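Local structure of kynurenine formamidase (Bacillus anthracis, 4CO9) at residues C[60-65]-C[198-203]. The protein catalyses the zinc-dependent hydrolysis of N-formyl-L-kynurenine to L-kynurenine and formate, the second step of tryptophan degradation by the kynurenine pathway. Residues are numbered along the deposited sequence; the frame is centred on the assembly and turned at random.
Sequences PFHFDN and DADGSP
F61 brings ring atoms CD2 and CE2 up to the backbone that leads into D200. CD2 lies 3.8 Å from CB of D200, while the backbone N of D200 and the carbonyl carbon of A199 sit at the ring edge. Farther out, CE2 comes within 4.0 Å of the carbonyl O of D198. With CG anti to the backbone N (chi1 177°), these two ring atoms are placed beside the 198-200 backbone, the ring plane 76° from the D200 carboxylate, and K69 adds a cation-pi contact.

The next residue, H62, inferred to be the proton donor/acceptor, meets D200 through CB and ring atom ND1. Its CB is 3.4 Å from the carbonyl O of D200, and its ND1 stands 3.7 Å from OD2 of the same residue, a polar approach too long for a bond. Both groups have closer partners: ND1 of H62 bonds to the N43 carbonyl of the second subunit, whereas the D200 carboxylate divides between Y30 OH of that subunit, at OD1, and NE2 of the zinc ligand H52, at OD2. D200 is thus a second-shell residue that can orient H52 and link the metal site to the dimer interface. The contact joins the loop that follows strand 56-58 to the entrance of strand 201-203, its antiparallel neighbour and an outermost strand of the mixed sheet within this chain.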
ATOM      1  N   PRO C  60      -3.869 -15.283   6.635  1.00 10.18           N
ATOM      2  CA  PRO C  60      -3.982 -16.502   7.432  1.00 10.24           C
ATOM      3  C   PRO C  60      -2.758 -17.419   7.291  1.00 10.52           C
ATOM      4  O   PRO C  60      -2.383 -18.103   8.245  1.00 10.68           O
ATOM      5  CB  PRO C  60      -5.250 -17.158   6.887  1.00 10.33           C
ATOM      6  CG  PRO C  60      -6.066 -16.010   6.401  1.00 10.44           C
ATOM      7  CD  PRO C  60      -5.088 -15.024   5.846  1.00 10.30           C
ATOM      8  N   PHE C  61      -2.093 -17.368   6.149  1.00 10.41           N
ATOM      9  CA  PHE C  61      -0.858 -18.125   5.957  1.00 10.32           C
ATOM     10  C   PHE C  61       0.212 -17.834   7.024  1.00 10.41           C
ATOM     11  O   PHE C  61       1.062 -18.693   7.292  1.00 10.13           O
ATOM     12  CB  PHE C  61      -0.309 -17.880   4.557  1.00 10.70           C
ATOM     13  CG  PHE C  61       1.012 -18.573   4.280  1.00 10.85           C
ATOM     14  CD1 PHE C  61       1.127 -19.940   4.387  1.00 10.82           C
ATOM     15  CD2 PHE C  61       2.132 -17.847   3.898  1.00 10.66           C
ATOM     16  CE1 PHE C  61       2.333 -20.568   4.125  1.00 10.58           C
ATOM     17  CE2 PHE C  61       3.338 -18.469   3.641  1.00 10.61           C
ATOM     18  CZ  PHE C  61       3.436 -19.840   3.757  1.00 10.52           C
ATOM     19  N   HIS C  62       0.181 -16.639   7.623  1.00 10.01           N
ATOM     20  CA  HIS C  62       1.106 -16.273   8.694  1.00 10.49           C
ATOM     21  C   HIS C  62       1.059 -17.272   9.856  1.00 11.06           C
ATOM     22  O   HIS C  62       2.100 -17.610  10.414  1.00 11.18           O
ATOM     23  CB  HIS C  62       0.788 -14.878   9.213  1.00 10.38           C
ATOM     24  CG  HIS C  62       1.626 -14.440  10.367  1.00 10.38           C
ATOM     25  ND1 HIS C  62       2.999 -14.468  10.344  1.00 10.50           N
ATOM     26  CD2 HIS C  62       1.287 -13.914  11.560  1.00 10.85           C
ATOM     27  CE1 HIS C  62       3.472 -14.005  11.483  1.00 10.48           C
ATOM     28  NE2 HIS C  62       2.447 -13.656  12.241  1.00 10.85           N
ATOM     29  N   PHE C  63      -0.121 -17.773  10.177  1.00 11.74           N
ATOM     30  CA  PHE C  63      -0.277 -18.698  11.318  1.00 12.96           C
ATOM     31  C   PHE C  63      -0.898 -20.064  10.981  1.00 13.55           C
ATOM     32  O   PHE C  63      -1.088 -20.895  11.868  1.00 13.71           O
ATOM     33  CB  PHE C  63      -1.083 -18.004  12.410  1.00 13.35           C
ATOM     34  CG  PHE C  63      -2.336 -17.359  11.916  1.00 13.67           C
ATOM     35  CD1 PHE C  63      -3.510 -18.092  11.815  1.00 14.32           C
ATOM     36  CD2 PHE C  63      -2.339 -16.023  11.526  1.00 14.33           C
ATOM     37  CE1 PHE C  63      -4.671 -17.497  11.358  1.00 14.68           C
ATOM     38  CE2 PHE C  63      -3.502 -15.420  11.063  1.00 14.46           C
ATOM     39  CZ  PHE C  63      -4.660 -16.162  10.979  1.00 14.65           C
ATOM     40  N   ASP C  64      -1.200 -20.288   9.712  1.00 14.10           N
ATOM     41  CA  ASP C  64      -1.811 -21.538   9.263  1.00 15.09           C
ATOM     42  C   ASP C  64      -1.194 -21.885   7.926  1.00 15.07           C
ATOM     43  O   ASP C  64      -1.382 -21.146   6.952  1.00 15.23           O
ATOM     44  CB  ASP C  64      -3.323 -21.336   9.137  1.00 15.75           C
ATOM     45  CG  ASP C  64      -4.061 -22.575   8.667  1.00 16.27           C
ATOM     46  OD1 ASP C  64      -3.468 -23.522   8.109  1.00 15.64           O
ATOM     47  OD2 ASP C  64      -5.281 -22.587   8.876  1.00 18.39           O
ATOM     48  N   ASN C  65      -0.470 -23.001   7.865  1.00 15.29           N
ATOM     49  CA  ASN C  65       0.177 -23.411   6.624  1.00 15.70           C
ATOM     50  C   ASN C  65      -0.772 -23.555   5.455  1.00 15.94           C
ATOM     51  O   ASN C  65      -0.369 -23.358   4.323  1.00 15.51           O
ATOM     52  CB  ASN C  65       0.918 -24.739   6.783  1.00 16.29           C
ATOM     53  CG  ASN C  65       2.183 -24.606   7.591  1.00 16.26           C
ATOM     54  OD1 ASN C  65       2.821 -23.548   7.608  1.00 16.55           O
ATOM     55  ND2 ASN C  65       2.553 -25.672   8.271  1.00 16.18           N
ATOM     56  N   ASP C 198       2.206 -14.659  -2.730  1.00  9.41           N
ATOM     57  CA  ASP C 198       2.614 -15.779  -1.895  1.00  9.96           C
ATOM     58  C   ASP C 198       2.844 -15.428  -0.439  1.00  9.74           C
ATOM     59  O   ASP C 198       3.299 -16.269   0.325  1.00  9.49           O
ATOM     60  CB  ASP C 198       3.887 -16.394  -2.475  1.00 10.77           C
ATOM     61  CG  ASP C 198       3.711 -16.837  -3.912  1.00 11.28           C
ATOM     62  OD1 ASP C 198       2.729 -17.515  -4.195  1.00 12.52           O
ATOM     63  OD2 ASP C 198       4.540 -16.486  -4.762  1.00 11.61           O
ATOM     64  N   ALA C 199       2.553 -14.192  -0.046  1.00  9.37           N
ATOM     65  CA  ALA C 199       2.976 -13.699   1.251  1.00  9.00           C
ATOM     66  C   ALA C 199       2.022 -13.989   2.407  1.00  8.82           C
ATOM     67  O   ALA C 199       0.825 -14.210   2.211  1.00  8.20           O
ATOM     68  CB  ALA C 199       3.281 -12.194   1.172  1.00  9.27           C
ATOM     69  N   ASP C 200       2.603 -13.918   3.603  1.00  8.46           N
ATOM     70  CA  ASP C 200       1.962 -14.141   4.865  1.00  8.24           C
ATOM     71  C   ASP C 200       1.340 -12.867   5.428  1.00  8.07           C
ATOM     72  O   ASP C 200       0.750 -12.899   6.503  1.00  8.22           O
ATOM     73  CB  ASP C 200       2.988 -14.688   5.870  1.00  8.47           C
ATOM     74  CG  ASP C 200       4.242 -13.797   6.001  1.00  8.75           C
ATOM     75  OD1 ASP C 200       4.948 -13.576   4.993  1.00  8.63           O
ATOM     76  OD2 ASP C 200       4.526 -13.351   7.124  1.00  9.13           O
ATOM     77  N   GLY C 201       1.466 -11.754   4.709  1.00  7.85           N
ATOM     78  CA  GLY C 201       0.918 -10.467   5.150  1.00  7.50           C
ATOM     79  C   GLY C 201       1.503  -9.376   4.276  1.00  7.43           C
ATOM     80  O   GLY C 201       2.212  -9.679   3.311  1.00  7.34           O
ATOM     81  N   SER C 202       1.194  -8.124   4.579  1.00  7.23           N
ATOM     82  CA  SER C 202       1.707  -7.018   3.779  1.00  7.16           C
ATOM     83  C   SER C 202       1.778  -5.754   4.588  1.00  7.10           C
ATOM     84  O   SER C 202       0.853  -5.450   5.327  1.00  7.12           O
ATOM     85  CB  SER C 202       0.806  -6.745   2.581  1.00  7.23           C
ATOM     86  OG  SER C 202       1.298  -5.662   1.812  1.00  7.02           O
ATOM     87  N   PRO C 203       2.875  -4.992   4.448  1.00  7.04           N
ATOM     88  CA  PRO C 203       2.769  -3.614   4.921  1.00  6.91           C
ATOM     89  C   PRO C 203       1.687  -2.888   4.134  1.00  6.62           C
ATOM     90  O   PRO C 203       1.403  -3.240   2.976  1.00  6.37           O
ATOM     91  CB  PRO C 203       4.152  -3.003   4.625  1.00  7.17           C
ATOM     92  CG  PRO C 203       4.798  -3.919   3.677  1.00  7.41           C
ATOM     93  CD  PRO C 203       4.170  -5.285   3.821  1.00  7.21           C
TER